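PDB 3GWB: peptidase M16 inactive domain family protein, which is of unproven function but belongs to the M16 peptidase family, whose members are generally zinc-dependent hydrolases or their inactive partners. Local coordinates for residues 177-181 / 182-186; 366-369 / 370-374; 100-104 / 105-109; 185-189 / 190-194; 211-214 / 215-219. One frame throughout, in Å; residues are numbered along the deposited sequence.

Contact 1: 177-181 / 182-186; sequences PPITL and AQLKA
Gln183 reaches back over the first turn of its helix, and its OE1 accepts a hydrogen bond from Thr180 N at 2.8 Å. The donor lies in the plane of the side-chain carbonyl, on a lone pair, which helps to set the rotation of the amide. The return bond is weak: Gln183 N stands 3.3 Å from Thr180 OG1. Together the two make a capping box, with Thr180 as N-cap. A first torsion of 69° sets the threonine hydroxyl between its backbone N and carbonyl carbon, turned to the start of the helix. Where Ile179 crosses the glutamine at about a right angle, its CD1 lies 3.8 Å from OE1. Shortening Gln183 to an alanine takes the amide away, and Thr180 N would probably lose its side-chain acceptor and the isoleucine methyl the group beside it. Behind the box the regular helix sets in, with Leu184 N donating to Thr180 O at 3.2 Å and Lys185 N to Leu181 O at 2.9 Å. Ile179 CG2 touches Leu184 CD2 at 3.7 Å, the pairing of the residue before the N-cap with the fourth after it that defines a hydrophobic staple. Further out, Lys133 NZ bonds to the carbonyls of Pro177 and Ile179. Leu184 settles against Val55 and Thr59 of helix 55-62, and Leu129 of helix 126-143 meets both Leu181 and Leu184.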
loop_
_atom_site.group_PDB
_atom_site.type_symbol
_atom_site.label_atom_id
_atom_site.label_comp_id
_atom_site.label_asym_id
_atom_site.label_seq_id
_atom_site.Cartn_x
_atom_site.Cartn_y
_atom_site.Cartn_z
ATOM N N PRO A 177 -24.310 2.199 -6.050
ATOM C CA PRO A 177 -25.403 2.552 -5.137
ATOM C C PRO A 177 -26.532 1.527 -5.032
ATOM O O PRO A 177 -26.925 1.148 -3.931
ATOM C CB PRO A 177 -25.883 3.896 -5.679
ATOM C CG PRO A 177 -24.633 4.497 -6.218
ATOM C CD PRO A 177 -23.996 3.329 -6.945
ATOM N N PRO A 178 -27.058 1.054 -6.172
ATOM C CA PRO A 178 -28.149 0.073 -6.207
ATOM C C PRO A 178 -27.895 -1.304 -5.574
ATOM O O PRO A 178 -28.843 -1.958 -5.130
ATOM C CB PRO A 178 -28.458 -0.046 -7.700
ATOM C CG PRO A 178 -28.052 1.284 -8.240
ATOM C CD PRO A 178 -26.747 1.513 -7.535
ATOM N N ILE A 179 -26.640 -1.746 -5.532
ATOM C CA ILE A 179 -26.326 -3.068 -4.962
ATOM C C ILE A 179 -26.873 -3.263 -3.547
ATOM O O ILE A 179 -26.529 -2.525 -2.632
ATOM C CB ILE A 179 -24.802 -3.329 -4.938
ATOM C CG1 ILE A 179 -24.234 -3.232 -6.355
ATOM C CG2 ILE A 179 -24.515 -4.716 -4.362
ATOM C CD1 ILE A 179 -24.916 -4.127 -7.348
ATOM N N THR A 180 -27.706 -4.282 -3.372
ATOM C CA THR A 180 -28.310 -4.557 -2.075
ATOM C C THR A 180 -27.698 -5.761 -1.364
ATOM O O THR A 180 -26.926 -6.529 -1.947
ATOM C CB THR A 180 -29.799 -4.831 -2.227
ATOM O OG1 THR A 180 -29.971 -6.079 -2.904
ATOM C CG2 THR A 180 -30.469 -3.720 -3.045
ATOM N N LEU A 181 -28.054 -5.918 -0.094
ATOM C CA LEU A 181 -27.560 -7.035 0.697
ATOM C C LEU A 181 -28.038 -8.347 0.080
ATOM O O LEU A 181 -27.324 -9.347 0.106
ATOM C CB LEU A 181 -28.055 -6.916 2.140
ATOM C CG LEU A 181 -27.554 -5.675 2.895
ATOM C CD1 LEU A 181 -28.155 -5.645 4.297
ATOM C CD2 LEU A 181 -26.035 -5.693 2.973
ATOM N N ALA A 182 -29.243 -8.328 -0.486
ATOM C CA ALA A 182 -29.813 -9.515 -1.119
ATOM C C ALA A 182 -28.937 -9.982 -2.273
ATOM O O ALA A 182 -28.758 -11.180 -2.480
ATOM C CB ALA A 182 -31.219 -9.219 -1.630
ATOM N N GLN A 183 -28.403 -9.033 -3.030
ATOM C CA GLN A 183 -27.541 -9.358 -4.157
ATOM C C GLN A 183 -26.197 -9.910 -3.697
ATOM O O GLN A 183 -25.649 -10.833 -4.305
ATOM C CB GLN A 183 -27.312 -8.118 -5.015
ATOM C CG GLN A 183 -28.540 -7.660 -5.786
ATOM C CD GLN A 183 -28.278 -6.380 -6.551
ATOM O OE1 GLN A 183 -28.215 -5.301 -5.970
ATOM N NE2 GLN A 183 -28.103 -6.499 -7.859
ATOM N N LEU A 184 -25.657 -9.333 -2.632
ATOM C CA LEU A 184 -24.379 -9.789 -2.117
ATOM C C LEU A 184 -24.537 -11.213 -1.601
ATOM O O LEU A 184 -23.663 -12.058 -1.807
ATOM C CB LEU A 184 -23.900 -8.887 -0.978
ATOM C CG LEU A 184 -23.583 -7.427 -1.318
ATOM C CD1 LEU A 184 -22.951 -6.756 -0.096
ATOM C CD2 LEU A 184 -22.636 -7.356 -2.509
ATOM N N LYS A 185 -25.659 -11.459 -0.927
ATOM C CA LYS A 185 -25.948 -12.770 -0.362
ATOM C C LYS A 185 -26.089 -13.814 -1.455
ATOM O O LYS A 185 -25.568 -14.925 -1.337
ATOM C CB LYS A 185 -27.228 -12.717 0.481
ATOM C CG LYS A 185 -27.052 -12.045 1.833
ATOM C CD LYS A 185 -28.357 -12.054 2.617
ATOM C CE LYS A 185 -28.180 -11.416 3.984
ATOM N NZ LYS A 185 -29.438 -11.440 4.783
ATOM N N ALA A 186 -26.786 -13.447 -2.522
ATOM C CA ALA A 186 -26.999 -14.354 -3.643
ATOM C C ALA A 186 -25.706 -14.604 -4.413
ATOM O O ALA A 186 -25.443 -15.731 -4.837
ATOM C CB ALA A 186 -28.060 -13.788 -4.574
#

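Contact 2: 366-369 / 370-374; sequences ADIV and GQLGA
Ala366 O receives the N-H of Gly370 at 3.1 Å and so begins a run of four i to i+4 bonds within one helix. Asp367 comes next. Its carbonyl O serves two donors, Gln371 N at 3.3 Å and a water at 2.7 Å. That water in turn accepts from Gln371 NE2 at 3.0 Å, a bridge made possible by the bend of the glutamine chain at its second torsion (-60°), which folds the amide back toward the preceding turn. The Asp367 carboxylate looks the other way along the helix, OD2 bonding to Ser364 OG. At Ile368 the backbone bond is short and straight, Leu372 N lying 2.9 Å from Ile368 O, while CG2 of the isoleucine rests 4.2 Å from Leu372 CG as the two chains cross obliquely. Val369 closes the series by accepting from Gly373 N at 3.1 Å. Helix 365-377 lies on the six-stranded sheet: Ile368 and Leu372 both meet Val28 of strand 24-29 and Val202 of strand 197-203, Val369 covers Ala200 and Arg39, and Asp367 packs on Glu80 of the second subunit.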
loop_
_atom_site.group_PDB
_atom_site.type_symbol
_atom_site.label_atom_id
_atom_site.label_comp_id
_atom_site.label_asym_id
_atom_site.label_seq_id
_atom_site.Cartn_x
_atom_site.Cartn_y
_atom_site.Cartn_z
ATOM N N ALA A 366 4.571 -18.121 1.031
ATOM C CA ALA A 366 3.679 -17.193 0.327
ATOM C C ALA A 366 3.841 -17.256 -1.189
ATOM O O ALA A 366 2.857 -17.208 -1.932
ATOM C CB ALA A 366 3.918 -15.757 0.805
ATOM N N ASP A 367 5.086 -17.347 -1.650
ATOM C CA ASP A 367 5.329 -17.412 -3.084
ATOM C C ASP A 367 4.812 -18.734 -3.640
ATOM O O ASP A 367 4.165 -18.766 -4.681
ATOM C CB ASP A 367 6.818 -17.265 -3.395
ATOM C CG ASP A 367 7.308 -15.834 -3.239
ATOM O OD1 ASP A 367 6.668 -14.920 -3.809
ATOM O OD2 ASP A 367 8.338 -15.626 -2.558
ATOM N N ILE A 368 5.096 -19.821 -2.935
ATOM C CA ILE A 368 4.651 -21.145 -3.372
ATOM C C ILE A 368 3.128 -21.230 -3.386
ATOM O O ILE A 368 2.532 -21.634 -4.383
ATOM C CB ILE A 368 5.217 -22.259 -2.456
ATOM C CG1 ILE A 368 6.746 -22.223 -2.476
ATOM C CG2 ILE A 368 4.732 -23.629 -2.923
ATOM C CD1 ILE A 368 7.347 -22.439 -3.855
ATOM N N VAL A 369 2.492 -20.832 -2.288
ATOM C CA VAL A 369 1.036 -20.895 -2.206
ATOM C C VAL A 369 0.384 -20.093 -3.344
ATOM O O VAL A 369 -0.674 -20.471 -3.856
ATOM C CB VAL A 369 0.535 -20.390 -0.823
ATOM C CG1 VAL A 369 0.461 -18.852 -0.799
ATOM C CG2 VAL A 369 -0.819 -21.023 -0.513
ATOM N N GLY A 370 1.022 -18.997 -3.748
ATOM C CA GLY A 370 0.486 -18.202 -4.846
ATOM C C GLY A 370 0.476 -18.990 -6.152
ATOM O O GLY A 370 -0.499 -18.962 -6.907
ATOM N N GLN A 371 1.566 -19.701 -6.422
ATOM C CA GLN A 371 1.684 -20.502 -7.636
ATOM C C GLN A 371 0.741 -21.696 -7.609
ATOM O O GLN A 371 0.147 -22.043 -8.632
ATOM C CB GLN A 371 3.123 -20.992 -7.816
ATOM C CG GLN A 371 4.143 -19.874 -7.984
ATOM C CD GLN A 371 3.857 -19.000 -9.191
ATOM O OE1 GLN A 371 3.742 -19.492 -10.318
ATOM N NE2 GLN A 371 3.744 -17.694 -8.965
ATOM N N LEU A 372 0.603 -22.322 -6.439
ATOM C CA LEU A 372 -0.289 -23.474 -6.296
ATOM C C LEU A 372 -1.726 -23.079 -6.605
ATOM O O LEU A 372 -2.475 -23.836 -7.233
ATOM C CB LEU A 372 -0.224 -24.037 -4.874
ATOM C CG LEU A 372 1.036 -24.792 -4.449
ATOM C CD1 LEU A 372 0.760 -25.504 -3.117
ATOM C CD2 LEU A 372 1.409 -25.821 -5.514
ATOM N N GLY A 373 -2.112 -21.891 -6.147
ATOM C CA GLY A 373 -3.455 -21.406 -6.397
ATOM C C GLY A 373 -3.689 -21.263 -7.887
ATOM O O GLY A 373 -4.729 -21.676 -8.399
ATOM N N ALA A 374 -2.718 -20.682 -8.587
ATOM C CA ALA A 374 -2.828 -20.496 -10.031
ATOM C C ALA A 374 -2.823 -21.849 -10.739
ATOM O O ALA A 374 -3.552 -22.047 -11.707
ATOM C CB ALA A 374 -1.679 -19.635 -10.546
HETATM O O HOH W 1 3.552 -16.554 -6.143
#

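Contact 3: 100-104 / 105-109; sequences RSLSA and VDKRE
Arg108 bends back over the turn that precedes it, and its NH1 donates to Ser103 O at 2.7 Å. The acceptor sits at the edge of the guanidinium, 22° out of its plane, while the N-H comes in the plane of the Ser103 carbonyl. Two features of the chain bring the group there: a first torsion of 79°, placing CG between the backbone N and the carbonyl carbon, and an extended run from CG to NE. Val105 CG1 stands 3.9 Å above one guanidinium face, offset toward the rim. Were Arg108 cut back to an alanine, Ser103 O would probably be left without this donor and the valine methyl without the flat group beside it. The arrangement is a tight strand-to-helix connection, in which strand 100-102 and helix 105-109 run nearly antiparallel, at 153°. Ala104 holds the N-cap position, and its carbonyl O takes both Lys107 N and Arg108 N at the helix start, each at 2.9 Å. Ser101 turns its hydroxyl to Leu102 O, OG donating at 2.9 Å, and OG lies 3.8 Å from Arg108 CB. Lys107 sets CB against Leu102 CB at 4.2 Å, then folds at its second and fourth torsions to bring NZ into a salt bridge with Asp106 OD2. The same ammonium bonds to Glu32 O of the second subunit, and Ser103 OG to Asp204.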
loop_
_atom_site.group_PDB
_atom_site.type_symbol
_atom_site.label_atom_id
_atom_site.label_comp_id
_atom_site.label_asym_id
_atom_site.label_seq_id
_atom_site.Cartn_x
_atom_site.Cartn_y
_atom_site.Cartn_z
ATOM N N ARG A 100 -2.489 -16.396 6.915
ATOM C CA ARG A 100 -1.141 -16.820 7.257
ATOM C C ARG A 100 -1.286 -17.014 8.758
ATOM O O ARG A 100 -1.821 -16.147 9.445
ATOM C CB ARG A 100 -0.104 -15.742 6.938
ATOM C CG ARG A 100 1.292 -16.111 7.426
ATOM C CD ARG A 100 2.426 -15.420 6.650
ATOM N NE ARG A 100 2.369 -13.958 6.694
ATOM C CZ ARG A 100 1.622 -13.207 5.885
ATOM N NH1 ARG A 100 0.860 -13.777 4.958
ATOM N NH2 ARG A 100 1.641 -11.884 6.000
ATOM N N SER A 101 -0.831 -18.151 9.269
ATOM C CA SER A 101 -0.988 -18.438 10.687
ATOM C C SER A 101 0.139 -19.280 11.269
ATOM O O SER A 101 0.805 -20.028 10.550
ATOM C CB SER A 101 -2.330 -19.161 10.893
ATOM O OG SER A 101 -2.454 -19.744 12.179
ATOM N N LEU A 102 0.364 -19.134 12.572
ATOM C CA LEU A 102 1.365 -19.935 13.247
ATOM C C LEU A 102 0.801 -21.349 13.121
ATOM O O LEU A 102 -0.420 -21.526 13.087
ATOM C CB LEU A 102 1.467 -19.534 14.719
ATOM C CG LEU A 102 2.149 -18.186 14.982
ATOM C CD1 LEU A 102 2.013 -17.808 16.447
ATOM C CD2 LEU A 102 3.619 -18.282 14.593
ATOM N N SER A 103 1.680 -22.346 13.052
ATOM C CA SER A 103 1.251 -23.732 12.890
ATOM C C SER A 103 0.823 -24.435 14.177
ATOM O O SER A 103 0.117 -25.443 14.123
ATOM C CB SER A 103 2.354 -24.544 12.197
ATOM O OG SER A 103 3.544 -24.570 12.965
ATOM N N ALA A 104 1.248 -23.915 15.326
ATOM C CA ALA A 104 0.880 -24.515 16.608
ATOM C C ALA A 104 -0.638 -24.696 16.707
ATOM O O ALA A 104 -1.401 -23.758 16.463
ATOM C CB ALA A 104 1.372 -23.646 17.748
ATOM N N VAL A 105 -1.065 -25.899 17.079
ATOM C CA VAL A 105 -2.484 -26.224 17.200
ATOM C C VAL A 105 -3.306 -25.245 18.041
ATOM O O VAL A 105 -4.441 -24.932 17.690
ATOM C CB VAL A 105 -2.693 -27.657 17.777
ATOM C CG1 VAL A 105 -2.012 -28.683 16.883
ATOM C CG2 VAL A 105 -2.137 -27.744 19.189
ATOM N N ASP A 106 -2.739 -24.748 19.135
ATOM C CA ASP A 106 -3.481 -23.829 19.996
ATOM C C ASP A 106 -3.721 -22.470 19.343
ATOM O O ASP A 106 -4.547 -21.687 19.816
ATOM C CB ASP A 106 -2.751 -23.638 21.328
ATOM C CG ASP A 106 -1.658 -22.587 21.254
ATOM O OD1 ASP A 106 -0.825 -22.652 20.321
ATOM O OD2 ASP A 106 -1.629 -21.694 22.135
ATOM N N LYS A 107 -3.008 -22.192 18.253
ATOM C CA LYS A 107 -3.163 -20.921 17.551
ATOM C C LYS A 107 -3.870 -21.079 16.211
ATOM O O LYS A 107 -4.709 -20.249 15.845
ATOM C CB LYS A 107 -1.798 -20.260 17.339
ATOM C CG LYS A 107 -1.129 -19.846 18.637
ATOM C CD LYS A 107 -2.015 -18.850 19.378
ATOM C CE LYS A 107 -1.773 -18.895 20.877
ATOM N NZ LYS A 107 -0.348 -18.738 21.219
ATOM N N ARG A 108 -3.553 -22.147 15.483
ATOM C CA ARG A 108 -4.174 -22.328 14.179
ATOM C C ARG A 108 -5.618 -22.805 14.241
ATOM O O ARG A 108 -6.422 -22.457 13.377
ATOM C CB ARG A 108 -3.345 -23.282 13.310
ATOM C CG ARG A 108 -3.513 -24.755 13.615
ATOM C CD ARG A 108 -2.808 -25.575 12.541
ATOM N NE ARG A 108 -3.166 -26.988 12.597
ATOM C CZ ARG A 108 -2.297 -27.967 12.824
ATOM N NH1 ARG A 108 -1.018 -27.680 13.022
ATOM N NH2 ARG A 108 -2.705 -29.230 12.840
ATOM N N GLU A 109 -5.961 -23.598 15.250
ATOM C CA GLU A 109 -7.334 -24.083 15.341
ATOM C C GLU A 109 -8.330 -22.935 15.491
ATOM O O GLU A 109 -9.281 -22.843 14.723
ATOM C CB GLU A 109 -7.461 -25.114 16.467
ATOM C CG GLU A 109 -7.152 -26.518 15.956
ATOM C CD GLU A 109 -7.170 -27.581 17.034
ATOM O OE1 GLU A 109 -7.918 -27.430 18.026
ATOM O OE2 GLU A 109 -6.444 -28.583 16.873
#

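Contact 4: 185-189 / 190-194; sequences KAFHA and KAYAA
Phe187 O takes a short, straight bond from Ala191 N, 2.7 Å with an N-H...O angle of 171°, and a weak second one from Lys190 N. The same lysine N-H also serves Ala186 O at 3.2 Å, so it is shared between two carbonyls. One residue further, Tyr192 N donates to His188 O at 2.9 Å. This is the C-terminal end of helix 181-191, where Tyr192 is the first residue to leave helical backbone angles, and the last turn is lined by aromatic side chains. Ala191 CB lies over a face of the Phe187 ring, 3.8 Å from its centroid, a CH-pi contact. Tyr192 CB does likewise to His188, at 3.9 Å, and the imidazole and phenol planes, 14° apart, are slid so far that they barely overlap. An anti first torsion (-176°) carries the His188 ring forward along the helix to that spot. Two of the polar atoms find partners in other parts of the chain: His188 NE2 bonds to Val119 O, and Tyr192 OH to Asn60 ND2 of helix 55-62. Ala191 O, at the helix end, accepts a hydrogen bond from Asn196 ND2, and Phe42 lies against the tyrosine ring.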
loop_
_atom_site.group_PDB
_atom_site.type_symbol
_atom_site.label_atom_id
_atom_site.label_comp_id
_atom_site.label_asym_id
_atom_site.label_seq_id
_atom_site.Cartn_x
_atom_site.Cartn_y
_atom_site.Cartn_z
ATOM N N LYS A 185 -25.659 -11.459 -0.927
ATOM C CA LYS A 185 -25.948 -12.770 -0.362
ATOM C C LYS A 185 -26.089 -13.814 -1.455
ATOM O O LYS A 185 -25.568 -14.925 -1.337
ATOM C CB LYS A 185 -27.228 -12.717 0.481
ATOM C CG LYS A 185 -27.052 -12.045 1.833
ATOM C CD LYS A 185 -28.357 -12.054 2.617
ATOM C CE LYS A 185 -28.180 -11.416 3.984
ATOM N NZ LYS A 185 -29.438 -11.440 4.783
ATOM N N ALA A 186 -26.786 -13.447 -2.522
ATOM C CA ALA A 186 -26.999 -14.354 -3.643
ATOM C C ALA A 186 -25.706 -14.604 -4.413
ATOM O O ALA A 186 -25.443 -15.731 -4.837
ATOM C CB ALA A 186 -28.060 -13.788 -4.574
ATOM N N PHE A 187 -24.904 -13.557 -4.610
ATOM C CA PHE A 187 -23.638 -13.717 -5.322
ATOM C C PHE A 187 -22.707 -14.633 -4.530
ATOM O O PHE A 187 -22.054 -15.509 -5.095
ATOM C CB PHE A 187 -22.939 -12.374 -5.536
ATOM C CG PHE A 187 -21.665 -12.481 -6.326
ATOM C CD1 PHE A 187 -21.707 -12.714 -7.699
ATOM C CD2 PHE A 187 -20.425 -12.433 -5.694
ATOM C CE1 PHE A 187 -20.536 -12.881 -8.431
ATOM C CE2 PHE A 187 -19.243 -12.600 -6.422
ATOM C CZ PHE A 187 -19.301 -12.832 -7.787
ATOM N N HIS A 188 -22.645 -14.420 -3.219
ATOM C CA HIS A 188 -21.799 -15.228 -2.341
ATOM C C HIS A 188 -22.184 -16.710 -2.357
ATOM O O HIS A 188 -21.318 -17.581 -2.425
ATOM C CB HIS A 188 -21.872 -14.683 -0.911
ATOM C CG HIS A 188 -20.968 -15.384 0.054
ATOM N ND1 HIS A 188 -21.382 -16.452 0.820
ATOM C CD2 HIS A 188 -19.661 -15.199 0.343
ATOM C CE1 HIS A 188 -20.365 -16.899 1.537
ATOM N NE2 HIS A 188 -19.308 -16.154 1.264
ATOM N N ALA A 189 -23.483 -16.992 -2.304
ATOM C CA ALA A 189 -23.966 -18.374 -2.299
ATOM C C ALA A 189 -23.615 -19.091 -3.603
ATOM O O ALA A 189 -23.425 -20.313 -3.635
ATOM C CB ALA A 189 -25.477 -18.392 -2.081
ATOM N N LYS A 190 -23.523 -18.316 -4.674
ATOM C CA LYS A 190 -23.205 -18.842 -5.994
ATOM C C LYS A 190 -21.708 -18.906 -6.310
ATOM O O LYS A 190 -21.198 -19.939 -6.745
ATOM C CB LYS A 190 -23.894 -17.979 -7.057
ATOM C CG LYS A 190 -23.496 -18.299 -8.491
ATOM C CD LYS A 190 -24.350 -17.527 -9.507
ATOM C CE LYS A 190 -24.055 -16.037 -9.504
ATOM N NZ LYS A 190 -22.652 -15.772 -9.939
ATOM N N ALA A 191 -21.012 -17.795 -6.089
ATOM C CA ALA A 191 -19.589 -17.698 -6.413
ATOM C C ALA A 191 -18.624 -18.215 -5.357
ATOM O O ALA A 191 -17.491 -18.582 -5.671
ATOM C CB ALA A 191 -19.249 -16.247 -6.771
ATOM N N TYR A 192 -19.049 -18.240 -4.101
ATOM C CA TYR A 192 -18.164 -18.736 -3.061
ATOM C C TYR A 192 -18.486 -20.173 -2.669
ATOM O O TYR A 192 -18.038 -20.670 -1.634
ATOM C CB TYR A 192 -18.199 -17.803 -1.848
ATOM C CG TYR A 192 -17.399 -16.530 -2.078
ATOM C CD1 TYR A 192 -17.851 -15.551 -2.967
ATOM C CD2 TYR A 192 -16.168 -16.333 -1.457
ATOM C CE1 TYR A 192 -17.097 -14.416 -3.234
ATOM C CE2 TYR A 192 -15.399 -15.192 -1.718
ATOM C CZ TYR A 192 -15.874 -14.243 -2.610
ATOM O OH TYR A 192 -15.117 -13.129 -2.883
ATOM N N ALA A 193 -19.260 -20.849 -3.513
ATOM C CA ALA A 193 -19.622 -22.243 -3.271
ATOM C C ALA A 193 -18.345 -23.093 -3.281
ATOM O O ALA A 193 -17.402 -22.818 -4.026
ATOM C CB ALA A 193 -20.606 -22.729 -4.346
ATOM N N ALA A 194 -18.317 -24.119 -2.441
ATOM C CA ALA A 194 -17.161 -24.999 -2.329
ATOM C C ALA A 194 -16.701 -25.592 -3.660
ATOM O O ALA A 194 -15.504 -25.744 -3.900
ATOM C CB ALA A 194 -17.467 -26.109 -1.338
#

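Contact 5: 211-214 / 215-219; sequences EAIA and AQVSA
The flat peptide groups of one helical turn meet those of the next end to end through hydrogen bonds, Val217 N donating to Ile213 O at 3.0 Å. Ala215, Gln216 and Ser218 donate to the carbonyls of Glu211, Ala212 and Ala214 in the same i to i+4 pattern. Side chains close over these carbonyls. Val217 CG2 comes 3.3 Å from Ile213 O, because that branch stands anti to its own carbonyl carbon and beside the backbone N. It also faces the isoleucine, at 4.4 Å from Ile213 CG2, a loose apolar touch one turn apart. Ser218 CB lies 3.2 Å from Ala214 O, and Gln216 CB 3.4 Å from Ala212 O. In Gln216, CG lies anti to the backbone N (chi1 168°) and the chain is extended beyond it, touching Leu112 and Lys113 of helix 105-120. The charged and hydroxyl ends look outside the two segments: the Glu211 carboxylate forms a salt bridge with Arg207, while Ser218 OG bonds to Glu21 and Thr19. Ile213 meets Leu201 and Val217 meets Leu38 and Leu40, so one side of helix 207-220 faces the sheet and the small, exposed Ala212, Ala215 and Ala219 lie on another. It is the amphipathic helix-on-sheet layering of an alpha+beta domain, consistent with the M16 peptidase fold.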
loop_
_atom_site.group_PDB
_atom_site.type_symbol
_atom_site.label_atom_id
_atom_site.label_comp_id
_atom_site.label_asym_id
_atom_site.label_seq_id
_atom_site.Cartn_x
_atom_site.Cartn_y
_atom_site.Cartn_z
ATOM N N GLU A 211 -5.161 -32.332 5.182
ATOM C CA GLU A 211 -6.436 -32.916 4.797
ATOM C C GLU A 211 -7.549 -32.393 5.694
ATOM O O GLU A 211 -8.612 -32.014 5.205
ATOM C CB GLU A 211 -6.364 -34.441 4.871
ATOM C CG GLU A 211 -6.029 -35.101 3.541
ATOM C CD GLU A 211 -5.619 -36.555 3.701
ATOM O OE1 GLU A 211 -6.047 -37.184 4.695
ATOM O OE2 GLU A 211 -4.878 -37.070 2.835
ATOM N N ALA A 212 -7.292 -32.355 7.000
ATOM C CA ALA A 212 -8.277 -31.874 7.975
ATOM C C ALA A 212 -8.598 -30.392 7.760
ATOM O O ALA A 212 -9.767 -29.988 7.799
ATOM C CB ALA A 212 -7.756 -32.101 9.402
ATOM N N ILE A 213 -7.565 -29.583 7.532
ATOM C CA ILE A 213 -7.747 -28.153 7.305
ATOM C C ILE A 213 -8.598 -27.922 6.054
ATOM O O ILE A 213 -9.563 -27.148 6.068
ATOM C CB ILE A 213 -6.390 -27.436 7.092
ATOM C CG1 ILE A 213 -5.490 -27.615 8.318
ATOM C CG2 ILE A 213 -6.627 -25.979 6.723
ATOM C CD1 ILE A 213 -6.135 -27.280 9.616
ATOM N N ALA A 214 -8.240 -28.602 4.972
ATOM C CA ALA A 214 -8.975 -28.434 3.725
ATOM C C ALA A 214 -10.423 -28.880 3.843
ATOM O O ALA A 214 -11.319 -28.220 3.325
ATOM C CB ALA A 214 -8.275 -29.187 2.603
ATOM N N ALA A 215 -10.663 -29.998 4.520
ATOM C CA ALA A 215 -12.023 -30.487 4.680
ATOM C C ALA A 215 -12.857 -29.519 5.509
ATOM O O ALA A 215 -14.040 -29.321 5.239
ATOM C CB ALA A 215 -12.021 -31.857 5.331
ATOM N N GLN A 216 -12.235 -28.922 6.520
ATOM C CA GLN A 216 -12.930 -27.985 7.394
ATOM C C GLN A 216 -13.319 -26.705 6.663
ATOM O O GLN A 216 -14.438 -26.226 6.794
ATOM C CB GLN A 216 -12.054 -27.635 8.608
ATOM C CG GLN A 216 -12.577 -26.454 9.411
ATOM C CD GLN A 216 -11.680 -26.088 10.584
ATOM O OE1 GLN A 216 -10.454 -26.033 10.450
ATOM N NE2 GLN A 216 -12.290 -25.818 11.736
ATOM N N VAL A 217 -12.389 -26.149 5.898
ATOM C CA VAL A 217 -12.658 -24.919 5.160
ATOM C C VAL A 217 -13.737 -25.196 4.109
ATOM O O VAL A 217 -14.720 -24.455 3.985
ATOM C CB VAL A 217 -11.372 -24.399 4.473
ATOM C CG1 VAL A 217 -11.686 -23.212 3.578
ATOM C CG2 VAL A 217 -10.361 -23.987 5.528
ATOM N N SER A 218 -13.556 -26.289 3.378
ATOM C CA SER A 218 -14.494 -26.673 2.337
ATOM C C SER A 218 -15.907 -26.851 2.886
ATOM O O SER A 218 -16.866 -26.408 2.265
ATOM C CB SER A 218 -14.025 -27.969 1.667
ATOM O OG SER A 218 -14.885 -28.325 0.602
ATOM N N ALA A 219 -16.036 -27.472 4.057
ATOM C CA ALA A 219 -17.358 -27.713 4.653
ATOM C C ALA A 219 -18.079 -26.459 5.143
ATOM O O ALA A 219 -19.313 -26.448 5.233
ATOM C CB ALA A 219 -17.243 -28.711 5.807
#

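From the N terminus, contact 3 comes first, turning strand 95-102 into helix 105-120. Contact 1 then opens helix 181-191 and contact 4 ends it; the two share Lys185 and Ala186, and their centres lie about 12 Å apart. Contact 5 follows on helix 207-220 and contact 2, much later, on helix 365-377. None nests inside another; contacts 1 and 4 overlap and the rest follow in series. Contact 5 joins its neighbours through space: Arg108 NE of contact 3 packs on Ile213 CD1, and Ala194 CB of contact 4 on Ser218 O. Contacts 2 and 5 both belong to helices lying on the six-stranded sheet, with centres about 18 Å apart.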